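Aldehyde dehydrogenase (Burkholderia vietnamiensis, PDB 5KF0) probably catalyses the NAD(P)+-dependent oxidation of aldehydes to carboxylic acids, and is seen here with NADPH bound. Local coordinates at residues Ala19-Tyr24 and Leu206-Phe211; Ser156-Phe161 and Leu233-Ser238; Leu176-Pro181 and Tyr469-Met474. One frame throughout, in Å; residues are numbered along the deposited sequence.

Interaction 1: residues Ala19-Tyr24 and Leu206-Phe211; sequences ANEAVY and LPKGAF
With CG set beside its own backbone N and anti to the carbonyl carbon (chi1 -53°), N20 sends its amide into the curve of 206-211, while F211 holds its ring between backbone N and carbonyl carbon (chi1 73°), which turns one ring face to N20 CA. The amide is used at both ends. OD1 of N20 accepts the backbone N of G209 at 2.9 Å, the donor standing well above the carbonyl plane, and takes a weak but nearly straight bond from F211 N at 3.4 Å. P207 O is shared between A210 N, within the type II turn P207-A210, and a weak bond from N20 ND2 at 3.1 Å. At the backbone angles of G209 a CB would jam against K208 O, and glycine has none. Backbone pairing adds N20 N to F211 O at 2.9 Å. CA of N20 lies 3.8 Å from the F211 ring centroid in a CH-pi contact, and the amide and ring planes are 34° apart. At the exposed margin the bent chain of K208 lays CD against N20 CB, and its NZ stays 4.5 Å from E21 OE1, beyond a salt bridge. Asparagine suits this place because one short side chain offers both acceptor and donor: a buried amide ties the N-terminal region to the loop leading into strand 211-213, and the surface charges add at most a loose attraction.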
ATOM      1  N   ALA A  19      30.942 -18.850   8.485  1.00 14.47           N
ATOM      2  CA  ALA A  19      30.186 -19.501   7.411  1.00 15.43           C
ATOM      3  C   ALA A  19      29.350 -20.658   7.957  1.00 13.94           C
ATOM      4  O   ALA A  19      29.441 -21.807   7.509  1.00 13.90           O
ATOM      5  CB  ALA A  19      31.113 -19.962   6.288  1.00 16.28           C
ATOM      6  N   ASN A  20      28.549 -20.337   8.965  1.00 14.03           N
ATOM      7  CA  ASN A  20      27.516 -21.153   9.582  1.00 14.09           C
ATOM      8  C   ASN A  20      28.051 -22.179  10.571  1.00 13.19           C
ATOM      9  O   ASN A  20      27.232 -22.890  11.148  1.00 15.93           O
ATOM     10  CB  ASN A  20      26.651 -21.940   8.579  1.00 13.14           C
ATOM     11  CG  ASN A  20      26.039 -21.076   7.482  1.00 15.49           C
ATOM     12  OD1 ASN A  20      26.646 -20.118   6.987  1.00 13.72           O
ATOM     13  ND2 ASN A  20      24.828 -21.445   7.071  1.00 15.25           N
ATOM     14  N   GLU A  21      29.369 -22.317  10.766  1.00 13.79           N
ATOM     15  CA  GLU A  21      29.900 -23.426  11.548  1.00 12.92           C
ATOM     16  C   GLU A  21      30.780 -22.941  12.696  1.00 16.13           C
ATOM     17  O   GLU A  21      31.470 -21.924  12.592  1.00 15.42           O
ATOM     18  CB  GLU A  21      30.680 -24.405  10.638  1.00 15.54           C
ATOM     19  CG  GLU A  21      29.765 -25.010   9.558  1.00 18.42           C
ATOM     20  CD  GLU A  21      30.432 -26.088   8.703  1.00 25.85           C
ATOM     21  OE1 GLU A  21      30.572 -25.888   7.477  1.00 28.14           O
ATOM     22  OE2 GLU A  21      30.806 -27.132   9.255  1.00 24.19           O
ATOM     23  N   ALA A  22      30.754 -23.698  13.792  1.00 15.15           N
ATOM     24  CA  ALA A  22      31.493 -23.326  14.997  1.00 17.00           C
ATOM     25  C   ALA A  22      32.992 -23.522  14.814  1.00 18.76           C
ATOM     26  O   ALA A  22      33.442 -24.558  14.310  1.00 19.21           O
ATOM     27  CB  ALA A  22      31.020 -24.161  16.181  1.00 19.32           C
ATOM     28  N   VAL A  23      33.770 -22.525  15.245  1.00 15.55           N
ATOM     29  CA  VAL A  23      35.231 -22.581  15.215  1.00 16.03           C
ATOM     30  C   VAL A  23      35.746 -22.208  16.599  1.00 16.31           C
ATOM     31  O   VAL A  23      35.585 -21.060  17.039  1.00 15.26           O
ATOM     32  CB  VAL A  23      35.836 -21.655  14.149  1.00 18.36           C
ATOM     33  CG1 VAL A  23      37.352 -21.787  14.143  1.00 18.59           C
ATOM     34  CG2 VAL A  23      35.260 -21.958  12.772  1.00 17.88           C
ATOM     35  N   TYR A  24      36.375 -23.164  17.278  1.00 18.07           N
ATOM     36  CA  TYR A  24      36.968 -22.915  18.596  1.00 20.27           C
ATOM     37  C   TYR A  24      38.412 -22.424  18.432  1.00 23.35           C
ATOM     38  O   TYR A  24      39.381 -23.068  18.837  1.00 22.08           O
ATOM     39  CB  TYR A  24      36.891 -24.179  19.452  1.00 20.83           C
ATOM     40  CG  TYR A  24      35.488 -24.505  19.936  1.00 22.77           C
ATOM     41  CD1 TYR A  24      35.012 -23.983  21.132  1.00 24.98           C
ATOM     42  CD2 TYR A  24      34.645 -25.329  19.196  1.00 24.96           C
ATOM     43  CE1 TYR A  24      33.736 -24.269  21.581  1.00 25.33           C
ATOM     44  CE2 TYR A  24      33.362 -25.618  19.639  1.00 22.53           C
ATOM     45  CZ  TYR A  24      32.920 -25.087  20.834  1.00 25.23           C
ATOM     46  OH  TYR A  24      31.653 -25.361  21.299  1.00 33.08           O
ATOM     47  N   LEU A 206      20.500 -23.429   6.178  1.00 18.11           N
ATOM     48  CA  LEU A 206      20.926 -22.264   5.417  1.00 15.60           C
ATOM     49  C   LEU A 206      22.157 -22.592   4.579  1.00 16.53           C
ATOM     50  O   LEU A 206      23.022 -23.361   5.020  1.00 16.26           O
ATOM     51  CB  LEU A 206      21.257 -21.110   6.359  1.00 14.26           C
ATOM     52  CG  LEU A 206      20.062 -20.408   6.982  1.00 12.61           C
ATOM     53  CD1 LEU A 206      20.535 -19.552   8.155  1.00 14.70           C
ATOM     54  CD2 LEU A 206      19.365 -19.558   5.921  1.00 14.98           C
ATOM     55  N   PRO A 207      22.284 -22.013   3.382  1.00 15.10           N
ATOM     56  CA  PRO A 207      23.500 -22.214   2.582  0.51 16.49           C
ATOM     57  C   PRO A 207      24.733 -21.769   3.356  1.00 14.42           C
ATOM     58  O   PRO A 207      24.694 -20.786   4.093  1.00 15.43           O
ATOM     59  CB  PRO A 207      23.266 -21.330   1.351  0.51 17.96           C
ATOM     60  CG  PRO A 207      21.782 -21.089   1.303  0.51 13.07           C
ATOM     61  CD  PRO A 207      21.300 -21.142   2.720  0.51 13.78           C
ATOM     62  N   LYS A 208      25.837 -22.499   3.183  1.00 16.03           N
ATOM     63  CA  LYS A 208      27.070 -22.126   3.856  1.00 18.34           C
ATOM     64  C   LYS A 208      27.529 -20.749   3.397  1.00 15.59           C
ATOM     65  O   LYS A 208      27.544 -20.445   2.196  1.00 16.26           O
ATOM     66  CB  LYS A 208      28.163 -23.161   3.593  1.00 20.86           C
ATOM     67  CG  LYS A 208      27.960 -24.449   4.368  1.00 34.89           C
ATOM     68  CD  LYS A 208      27.375 -24.194   5.756  1.00 38.35           C
ATOM     69  CE  LYS A 208      27.437 -25.424   6.659  1.00 35.67           C
ATOM     70  NZ  LYS A 208      26.180 -26.216   6.658  1.00 38.09           N
ATOM     71  N   GLY A 209      27.877 -19.903   4.373  1.00 16.99           N
ATOM     72  CA  GLY A 209      28.167 -18.507   4.140  1.00 14.27           C
ATOM     73  C   GLY A 209      26.995 -17.573   4.371  1.00 15.52           C
ATOM     74  O   GLY A 209      27.175 -16.350   4.296  1.00 15.92           O
ATOM     75  N   ALA A 210      25.798 -18.110   4.630  1.00 13.18           N
ATOM     76  CA  ALA A 210      24.664 -17.250   4.960  1.00 13.34           C
ATOM     77  C   ALA A 210      24.948 -16.387   6.178  1.00 13.91           C
ATOM     78  O   ALA A 210      24.476 -15.247   6.247  1.00 12.78           O
ATOM     79  CB  ALA A 210      23.406 -18.091   5.210  1.00 14.11           C
ATOM     80  N   PHE A 211      25.709 -16.892   7.145  1.00 12.18           N
ATOM     81  CA  PHE A 211      25.977 -16.064   8.311  1.00 11.86           C
ATOM     82  C   PHE A 211      27.329 -16.392   8.918  1.00 14.25           C
ATOM     83  O   PHE A 211      27.824 -17.519   8.829  1.00 13.88           O
ATOM     84  CB  PHE A 211      24.876 -16.215   9.371  1.00 12.34           C
ATOM     85  CG  PHE A 211      24.907 -17.526  10.110  1.00 13.55           C
ATOM     86  CD1 PHE A 211      25.551 -17.624  11.333  1.00 14.73           C
ATOM     87  CD2 PHE A 211      24.264 -18.652   9.597  1.00 13.31           C
ATOM     88  CE1 PHE A 211      25.573 -18.827  12.028  1.00 12.40           C
ATOM     89  CE2 PHE A 211      24.269 -19.864  10.294  1.00 12.49           C
ATOM     90  CZ  PHE A 211      24.923 -19.946  11.516  1.00 14.61           C
TER

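Interaction 2: residues Ser156-Phe161 and Leu233-Ser238; sequences SFISPF and LSFTGS. With NDP (NADPH dihydro-nicotinamide-adenine-dinucleotide phosphate), chain E.
S156 and L233 lie side by side in a parallel pairing of neighbouring strands in the Rossmann-like coenzyme domain of the aldehyde dehydrogenase fold. The strand part is tight: S156 O receives S234 N at 2.9 Å, S234 O receives I158 N, and I158 O receives T236 N at 2.9 Å, all nearly straight. Beta-branched I158 suits one face, its CG2 packing on F235 CD1 at 3.6 Å while its CD1 reaches L233 CD1. On the other, S234 CB meets the F157 ring obliquely. K171 NZ bonds to the hydroxyls of both S234 and T236. After T236 N the hydrogen-bonded ladder stops, though P160, with no N-H to give, still rests CD on T236 O at 3.3 Å beside G237. The segments part only at F161 and the partly exposed S238, with the NADPH diphosphate between them. Coenzyme now supplies the contacts: I158 CG2 and the edge of the F235 ring reach ribose O4B, and F161 N donates to O1N. G237 suits its place because a side chain would run into the F235 ring. At the N-cap of helix 239-248, N and OG of S238 both donate to NADPH O1A, at 2.9 and 2.7 Å.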
ATOM      1  N   SER A 156      26.975  -6.034   6.660  1.00  9.24           N
ATOM      2  CA  SER A 156      27.826  -5.911   7.836  1.00 10.66           C
ATOM      3  C   SER A 156      26.980  -5.359   8.980  1.00 10.82           C
ATOM      4  O   SER A 156      26.392  -4.280   8.856  1.00 11.18           O
ATOM      5  CB  SER A 156      29.010  -4.984   7.555  1.00 12.86           C
ATOM      6  OG  SER A 156      29.773  -4.785   8.739  1.00 13.58           O
ATOM      7  N   PHE A 157      26.930  -6.091  10.092  1.00 10.51           N
ATOM      8  CA  PHE A 157      26.082  -5.762  11.234  1.00  9.27           C
ATOM      9  C   PHE A 157      26.951  -5.567  12.471  1.00 11.77           C
ATOM     10  O   PHE A 157      27.766  -6.435  12.796  1.00 13.43           O
ATOM     11  CB  PHE A 157      25.068  -6.882  11.515  1.00  9.34           C
ATOM     12  CG  PHE A 157      24.011  -7.039  10.452  1.00  9.51           C
ATOM     13  CD1 PHE A 157      23.636  -5.964   9.644  1.00 10.50           C
ATOM     14  CD2 PHE A 157      23.371  -8.265  10.281  1.00 10.74           C
ATOM     15  CE1 PHE A 157      22.645  -6.121   8.676  1.00 11.97           C
ATOM     16  CE2 PHE A 157      22.372  -8.424   9.329  1.00  9.33           C
ATOM     17  CZ  PHE A 157      22.012  -7.351   8.521  1.00 10.19           C
ATOM     18  N   ILE A 158      26.756  -4.450  13.170  1.00 10.23           N
ATOM     19  CA  ILE A 158      27.474  -4.151  14.408  1.00 10.07           C
ATOM     20  C   ILE A 158      26.448  -3.768  15.468  1.00  9.79           C
ATOM     21  O   ILE A 158      25.602  -2.901  15.217  1.00 10.15           O
ATOM     22  CB  ILE A 158      28.485  -3.005  14.202  1.00  9.84           C
ATOM     23  CG1 ILE A 158      29.586  -3.408  13.215  1.00 11.73           C
ATOM     24  CG2 ILE A 158      29.093  -2.587  15.551  1.00 11.68           C
ATOM     25  CD1 ILE A 158      30.509  -2.236  12.820  1.00 11.22           C
ATOM     26  N   SER A 159      26.526  -4.390  16.651  1.00 10.24           N
ATOM     27  CA  SER A 159      25.520  -4.207  17.690  1.00  9.82           C
ATOM     28  C   SER A 159      26.153  -3.824  19.023  1.00 12.40           C
ATOM     29  O   SER A 159      27.349  -4.041  19.240  1.00 12.12           O
ATOM     30  CB  SER A 159      24.674  -5.486  17.847  1.00 11.29           C
ATOM     31  OG  SER A 159      25.470  -6.637  18.109  1.00 12.50           O
ATOM     32  N   PRO A 160      25.362  -3.242  19.955  1.00 10.88           N
ATOM     33  CA  PRO A 160      25.945  -2.704  21.193  1.00  9.88           C
ATOM     34  C   PRO A 160      25.760  -3.616  22.389  1.00 12.39           C
ATOM     35  O   PRO A 160      25.213  -4.721  22.276  1.00 13.45           O
ATOM     36  CB  PRO A 160      25.176  -1.399  21.382  1.00  9.82           C
ATOM     37  CG  PRO A 160      23.783  -1.809  20.945  1.00 12.04           C
ATOM     38  CD  PRO A 160      23.975  -2.768  19.773  1.00 12.63           C
ATOM     39  N   PHE A 161      26.207  -3.157  23.562  1.00 12.48           N
ATOM     40  CA  PHE A 161      26.231  -4.048  24.716  1.00 10.28           C
ATOM     41  C   PHE A 161      24.886  -4.159  25.418  1.00 15.90           C
ATOM     42  O   PHE A 161      24.679  -5.127  26.152  1.00 14.15           O
ATOM     43  CB  PHE A 161      27.279  -3.592  25.749  1.00 11.58           C
ATOM     44  CG  PHE A 161      26.784  -2.498  26.690  1.00 13.01           C
ATOM     45  CD1 PHE A 161      26.096  -2.812  27.856  1.00 15.87           C
ATOM     46  CD2 PHE A 161      27.016  -1.162  26.391  1.00 14.80           C
ATOM     47  CE1 PHE A 161      25.634  -1.802  28.710  1.00 13.17           C
ATOM     48  CE2 PHE A 161      26.572  -0.161  27.233  1.00 13.63           C
ATOM     49  CZ  PHE A 161      25.886  -0.480  28.398  1.00 15.50           C
ATOM     50  N   LEU A 233      26.241  -1.408   5.583  1.00  9.72           N
ATOM     51  CA  LEU A 233      26.669  -1.408   6.976  1.00 11.59           C
ATOM     52  C   LEU A 233      25.486  -0.927   7.797  1.00 11.22           C
ATOM     53  O   LEU A 233      24.964   0.165   7.548  1.00 10.77           O
ATOM     54  CB  LEU A 233      27.877  -0.497   7.203  1.00 11.12           C
ATOM     55  CG  LEU A 233      28.135  -0.121   8.672  1.00 11.07           C
ATOM     56  CD1 LEU A 233      28.618  -1.329   9.485  1.00 11.37           C
ATOM     57  CD2 LEU A 233      29.147   1.017   8.780  1.00 15.08           C
ATOM     58  N   SER A 234      25.039  -1.741   8.746  1.00  9.96           N
ATOM     59  CA  SER A 234      23.982  -1.325   9.662  1.00  8.69           C
ATOM     60  C   SER A 234      24.557  -1.380  11.069  1.00 10.96           C
ATOM     61  O   SER A 234      24.894  -2.459  11.568  1.00 11.48           O
ATOM     62  CB  SER A 234      22.734  -2.196   9.508  1.00 10.72           C
ATOM     63  OG  SER A 234      21.729  -1.802  10.431  1.00 11.89           O
ATOM     64  N   PHE A 235      24.678  -0.206  11.686  1.00  9.92           N
ATOM     65  CA  PHE A 235      25.395  -0.005  12.939  1.00 10.68           C
ATOM     66  C   PHE A 235      24.424   0.470  14.005  1.00 10.01           C
ATOM     67  O   PHE A 235      23.682   1.435  13.788  1.00 10.91           O
ATOM     68  CB  PHE A 235      26.524   1.023  12.753  1.00  9.77           C
ATOM     69  CG  PHE A 235      27.156   1.470  14.056  1.00 12.34           C
ATOM     70  CD1 PHE A 235      28.236   0.783  14.584  1.00 12.58           C
ATOM     71  CD2 PHE A 235      26.651   2.567  14.754  1.00 10.07           C
ATOM     72  CE1 PHE A 235      28.810   1.182  15.790  1.00 10.94           C
ATOM     73  CE2 PHE A 235      27.214   2.970  15.960  1.00 11.13           C
ATOM     74  CZ  PHE A 235      28.300   2.274  16.478  1.00 12.94           C
ATOM     75  N   THR A 236      24.422  -0.211  15.153  1.00  8.92           N
ATOM     76  CA  THR A 236      23.707   0.255  16.339  1.00  9.45           C
ATOM     77  C   THR A 236      24.720   0.463  17.460  1.00 12.16           C
ATOM     78  O   THR A 236      25.426  -0.480  17.848  1.00 11.35           O
ATOM     79  CB  THR A 236      22.617  -0.738  16.762  1.00 11.29           C
ATOM     80  OG1 THR A 236      21.699  -0.929  15.672  1.00 10.21           O
ATOM     81  CG2 THR A 236      21.840  -0.195  17.977  1.00  9.28           C
ATOM     82  N   GLY A 237      24.795   1.690  17.970  1.00 11.00           N
ATOM     83  CA  GLY A 237      25.799   2.018  18.966  1.00 10.73           C
ATOM     84  C   GLY A 237      25.833   3.517  19.198  1.00 11.74           C
ATOM     85  O   GLY A 237      24.865   4.219  18.904  1.00 11.38           O
ATOM     86  N   SER A 238      26.970   3.993  19.709  1.00 11.21           N
ATOM     87  CA  SER A 238      27.070   5.384  20.136  1.00 11.36           C
ATOM     88  C   SER A 238      27.156   6.331  18.937  1.00 12.83           C
ATOM     89  O   SER A 238      27.712   5.982  17.884  1.00 13.21           O
ATOM     90  CB  SER A 238      28.282   5.590  21.039  1.00 14.24           C
ATOM     91  OG  SER A 238      29.505   5.406  20.340  1.00 13.33           O
TER
HETATM   92  PA  NDP E 501      29.637   1.673  21.246  1.00 13.08           P
HETATM   93  O1A NDP E 501      29.513   2.712  20.182  1.00 14.00           O
HETATM   94  O2A NDP E 501      30.766   1.972  22.233  1.00 14.28           O
HETATM   95  O5B NDP E 501      29.853   0.218  20.645  1.00 13.03           O
HETATM   96  C5B NDP E 501      28.801  -0.318  19.804  1.00 12.93           C
HETATM   97  C4B NDP E 501      29.392  -1.364  18.897  1.00 10.86           C
HETATM   98  O4B NDP E 501      30.274  -0.732  17.942  1.00 13.69           O
HETATM   99  C3B NDP E 501      30.237  -2.432  19.604  1.00 10.47           C
HETATM  100  O3B NDP E 501      30.101  -3.687  18.943  1.00 10.86           O
HETATM  101  C2B NDP E 501      31.652  -1.890  19.403  1.00 11.91           C
HETATM  102  O2B NDP E 501      32.693  -2.888  19.460  1.00 13.15           O
HETATM  103  C1B NDP E 501      31.520  -1.394  17.975  1.00 12.76           C
HETATM  104  N9A NDP E 501      32.559  -0.458  17.562  1.00 12.69           N
HETATM  105  C8A NDP E 501      33.017   0.656  18.214  1.00 10.07           C
HETATM  106  N7A NDP E 501      33.924   1.328  17.545  1.00 11.52           N
HETATM  107  C5A NDP E 501      34.075   0.602  16.375  1.00 12.37           C
HETATM  108  C6A NDP E 501      34.883   0.790  15.235  1.00 13.62           C
HETATM  109  N6A NDP E 501      35.756   1.795  15.095  1.00 14.09           N
HETATM  110  N1A NDP E 501      34.773  -0.113  14.234  1.00 13.99           N
HETATM  111  C2A NDP E 501      33.923  -1.132  14.373  1.00 15.50           C
HETATM  112  N3A NDP E 501      33.117  -1.417  15.400  1.00 14.88           N
HETATM  113  C4A NDP E 501      33.243  -0.505  16.373  1.00 14.45           C
HETATM  114  O3  NDP E 501      28.256   1.566  22.024  1.00 11.94           O
HETATM  115  PN  NDP E 501      27.794   0.741  23.304  1.00 12.16           P
HETATM  116  O1N NDP E 501      28.031  -0.707  23.079  1.00 12.78           O
HETATM  117  O2N NDP E 501      28.484   1.351  24.498  1.00 13.95           O
HETATM  118  O5D NDP E 501      26.230   0.986  23.392  1.00 11.63           O
HETATM  119  C5D NDP E 501      25.612   2.178  23.905  1.00 12.69           C
HETATM  120  C4D NDP E 501      25.272   3.088  22.751  1.00 11.63           C
HETATM  121  O4D NDP E 501      24.387   2.403  21.824  1.00 12.76           O
HETATM  122  C3D NDP E 501      24.540   4.355  23.198  1.00 12.58           C
HETATM  123  O3D NDP E 501      24.998   5.523  22.526  1.00 12.52           O
HETATM  124  C2D NDP E 501      23.087   4.023  22.862  1.00 16.64           C
HETATM  125  O2D NDP E 501      22.206   5.129  22.697  1.00 12.42           O
HETATM  126  C1D NDP E 501      23.263   3.226  21.577  1.00 13.86           C
HETATM  127  N1N NDP E 501      22.060   2.430  21.362  1.00 12.93           N
HETATM  128  C2N NDP E 501      21.252   2.631  20.267  1.00 11.79           C
HETATM  129  C3N NDP E 501      20.056   2.026  20.126  1.00 10.72           C
HETATM  130  C7N NDP E 501      19.225   2.180  18.901  1.00 12.75           C
HETATM  131  O7N NDP E 501      18.532   1.216  18.546  1.00 11.66           O
HETATM  132  N7N NDP E 501      19.202   3.355  18.276  1.00 10.98           N
HETATM  133  C4N NDP E 501      19.509   1.197  21.231  1.00 12.96           C
HETATM  134  C5N NDP E 501      20.584   0.790  22.182  1.00 12.19           C
HETATM  135  C6N NDP E 501      21.729   1.443  22.243  1.00 13.77           C
HETATM  136  P2B NDP E 501      33.383  -3.315  20.885  1.00 13.72           P
HETATM  137  O1X NDP E 501      32.613  -2.673  21.977  1.00 14.08           O
HETATM  138  O2X NDP E 501      33.366  -4.814  20.830  1.00 12.20           O
HETATM  139  O3X NDP E 501      34.815  -2.828  20.826  1.00 14.73           O

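Interaction 3: residues Leu176-Pro181 and Tyr469-Met474; sequences LAAGCP and YAIEDM
A178 and M474 meet through their CB atoms, 4.2 Å apart, at the centre of a small apolar contact between the ends of helices 164-178 and 467-473. The other apolar contacts flank this pair. I471 directs its extended CG1 branch to A177, CD1 to CB 4.0 Å, while its CG2 methyl lies more distantly beside A178 CB. Alanine suits both helix positions, its single methyl letting the second helix end come near, with the A178 and I471 CA atoms 5.8 Å apart. The M474 chain, extended beyond CG, then runs away from 176-181 to cover A175 and the ring of F157.

Polar proximity is confined to C180. Its SG, held beside the backbone N (chi1 -68°), lies 3.1 Å from M474 O and 4.0 Å from M474 CB, so the small thiol faces a carbonyl and a methylene together.

Backbone capping shapes one end. A Schellman motif closes helix 164-178, with G179 at its positive-phi C-prime position, after which the CB of C180 points toward M474.

The chemistry is therefore chiefly nonpolar burial by methyls, the M474 CB methylene and the C180 sulfur, while backbone polar groups find partners in their own helices or in neighbours such as R73 and I152.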
ATOM      1  N   LEU A 176      17.594 -12.406   7.220  1.00 10.12           N
ATOM      2  CA  LEU A 176      17.144 -13.737   6.807  1.00 10.97           C
ATOM      3  C   LEU A 176      15.849 -13.655   6.008  1.00 13.66           C
ATOM      4  O   LEU A 176      15.692 -14.345   4.986  1.00 14.16           O
ATOM      5  CB  LEU A 176      16.961 -14.628   8.039  1.00 10.31           C
ATOM      6  CG  LEU A 176      18.255 -14.933   8.801  1.00 13.08           C
ATOM      7  CD1 LEU A 176      17.937 -15.483  10.185  1.00 14.39           C
ATOM      8  CD2 LEU A 176      19.108 -15.922   8.023  1.00 17.11           C
ATOM      9  N   ALA A 177      14.915 -12.799   6.448  1.00 11.47           N
ATOM     10  CA  ALA A 177      13.670 -12.613   5.711  1.00 11.15           C
ATOM     11  C   ALA A 177      13.939 -12.091   4.309  1.00 12.87           C
ATOM     12  O   ALA A 177      13.276 -12.505   3.345  1.00 17.04           O
ATOM     13  CB  ALA A 177      12.755 -11.638   6.460  1.00 11.86           C
ATOM     14  N   ALA A 178      14.900 -11.174   4.179  1.00 12.04           N
ATOM     15  CA  ALA A 178      15.194 -10.541   2.895  1.00 12.98           C
ATOM     16  C   ALA A 178      16.079 -11.392   2.001  1.00 21.21           C
ATOM     17  O   ALA A 178      16.132 -11.139   0.794  1.00 24.06           O
ATOM     18  CB  ALA A 178      15.878  -9.189   3.109  1.00 14.61           C
ATOM     19  N   GLY A 179      16.782 -12.373   2.559  1.00 11.51           N
ATOM     20  CA  GLY A 179      17.662 -13.211   1.771  1.00 13.19           C
ATOM     21  C   GLY A 179      19.087 -12.723   1.647  1.00 13.54           C
ATOM     22  O   GLY A 179      19.750 -13.036   0.652  1.00 14.33           O
ATOM     23  N   CYS A 180      19.604 -11.976   2.656  1.00 12.78           N
ATOM     24  CA  CYS A 180      20.965 -11.434   2.640  1.00 12.29           C
ATOM     25  C   CYS A 180      21.889 -12.273   3.498  1.00 13.62           C
ATOM     26  O   CYS A 180      21.580 -12.499   4.679  1.00 14.93           O
ATOM     27  CB  CYS A 180      20.994 -10.012   3.185  1.00 11.23           C
ATOM     28  SG  CYS A 180      20.193  -8.781   2.187  1.00 15.03           S
ATOM     29  N   PRO A 181      23.038 -12.702   2.978  1.00 11.84           N
ATOM     30  CA  PRO A 181      24.112 -13.163   3.864  1.00 12.28           C
ATOM     31  C   PRO A 181      24.586 -12.002   4.728  1.00 11.15           C
ATOM     32  O   PRO A 181      24.547 -10.839   4.313  1.00 13.97           O
ATOM     33  CB  PRO A 181      25.214 -13.613   2.892  1.00 13.43           C
ATOM     34  CG  PRO A 181      24.564 -13.641   1.516  1.00 14.07           C
ATOM     35  CD  PRO A 181      23.490 -12.596   1.584  1.00 13.14           C
ATOM     36  N   TYR A 469      11.012  -2.085   7.760  1.00 10.19           N
ATOM     37  CA  TYR A 469      11.875  -0.987   7.349  1.00 10.72           C
ATOM     38  C   TYR A 469      13.302  -1.469   7.169  1.00 11.43           C
ATOM     39  O   TYR A 469      13.993  -1.023   6.246  1.00 12.76           O
ATOM     40  CB  TYR A 469      11.721   0.149   8.382  1.00 12.23           C
ATOM     41  CG  TYR A 469      10.242   0.280   8.674  1.00 12.15           C
ATOM     42  CD1 TYR A 469       9.679  -0.265   9.828  1.00 11.28           C
ATOM     43  CD2 TYR A 469       9.386   0.849   7.738  1.00 12.86           C
ATOM     44  CE1 TYR A 469       8.306  -0.218  10.049  1.00  9.24           C
ATOM     45  CE2 TYR A 469       8.022   0.894   7.952  1.00 14.86           C
ATOM     46  CZ  TYR A 469       7.493   0.375   9.101  1.00 12.42           C
ATOM     47  OH  TYR A 469       6.133   0.428   9.303  1.00 14.33           O
ATOM     48  N   ALA A 470      13.727  -2.428   7.993  1.00  9.44           N
ATOM     49  CA  ALA A 470      15.021  -3.061   7.782  1.00 11.14           C
ATOM     50  C   ALA A 470      15.055  -3.845   6.470  1.00 11.75           C
ATOM     51  O   ALA A 470      16.055  -3.798   5.744  1.00 11.67           O
ATOM     52  CB  ALA A 470      15.341  -3.957   8.976  1.00 10.61           C
ATOM     53  N   ILE A 471      13.975  -4.563   6.147  1.00 12.94           N
ATOM     54  CA  ILE A 471      13.907  -5.286   4.873  1.00  9.83           C
ATOM     55  C   ILE A 471      14.071  -4.324   3.701  1.00  9.80           C
ATOM     56  O   ILE A 471      14.759  -4.635   2.722  1.00 13.91           O
ATOM     57  CB  ILE A 471      12.590  -6.084   4.774  1.00 10.28           C
ATOM     58  CG1 ILE A 471      12.621  -7.278   5.727  1.00 11.64           C
ATOM     59  CG2 ILE A 471      12.354  -6.575   3.332  1.00 11.76           C
ATOM     60  CD1 ILE A 471      11.280  -8.033   5.795  1.00 12.63           C
ATOM     61  N   GLU A 472      13.449  -3.142   3.782  1.00 11.37           N
ATOM     62  CA  GLU A 472      13.609  -2.158   2.713  0.54 11.57           C
ATOM     63  C   GLU A 472      15.072  -1.773   2.530  1.00 13.20           C
ATOM     64  O   GLU A 472      15.565  -1.687   1.397  1.00 15.04           O
ATOM     65  CB  GLU A 472      12.758  -0.915   2.993  0.54 12.21           C
ATOM     66  CG  GLU A 472      12.748   0.045   1.824  0.54 11.16           C
ATOM     67  CD  GLU A 472      12.002   1.330   2.087  0.54 28.31           C
ATOM     68  OE1 GLU A 472      11.559   1.551   3.235  0.54 32.31           O
ATOM     69  OE2 GLU A 472      11.866   2.124   1.130  0.54 26.51           O
ATOM     70  N   ASP A 473      15.795  -1.542   3.635  1.00 11.44           N
ATOM     71  CA  ASP A 473      17.197  -1.157   3.507  1.00 10.64           C
ATOM     72  C   ASP A 473      18.072  -2.314   3.041  1.00 13.47           C
ATOM     73  O   ASP A 473      19.120  -2.083   2.428  1.00 14.47           O
ATOM     74  CB  ASP A 473      17.728  -0.619   4.838  1.00 11.18           C
ATOM     75  CG  ASP A 473      17.257   0.788   5.123  1.00 19.95           C
ATOM     76  OD1 ASP A 473      16.981   1.531   4.161  1.00 24.05           O
ATOM     77  OD2 ASP A 473      17.161   1.150   6.307  1.00 19.50           O
ATOM     78  N   MET A 474      17.677  -3.548   3.334  1.00 11.27           N
ATOM     79  CA  MET A 474      18.448  -4.728   2.978  1.00 12.04           C
ATOM     80  C   MET A 474      18.073  -5.277   1.613  1.00 10.84           C
ATOM     81  O   MET A 474      18.494  -6.385   1.262  1.00 13.60           O
ATOM     82  CB  MET A 474      18.270  -5.808   4.044  1.00 12.07           C
ATOM     83  CG  MET A 474      18.811  -5.366   5.392  1.00  9.92           C
ATOM     84  SD  MET A 474      18.506  -6.560   6.701  1.00 12.89           S
ATOM     85  CE  MET A 474      18.983  -5.540   8.091  1.00 11.97           C
TER

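Overall arrangement
From the N terminus, 19-24 turns from strand 13-18 into edge strand 21-23 of the same small sheet and meets 206-211, 182 residues on, closing interaction 1 at the edge strand 211-213 of the coenzyme-domain sheet. Within that span, strand 155-158 opens interaction 2, which closes at strand 232-236, and helix 164-178 ends in interaction 3, which closes only at helix 467-473 near the C terminus. Each pair of contacts crosses along the chain; none is nested. Interaction 3 links the other two: P181 packs on G209 and A210 and L176 on L206, while M474 CE touches F157. Together they tie the N-terminal region, the coenzyme-binding sheet and the C-terminal helix.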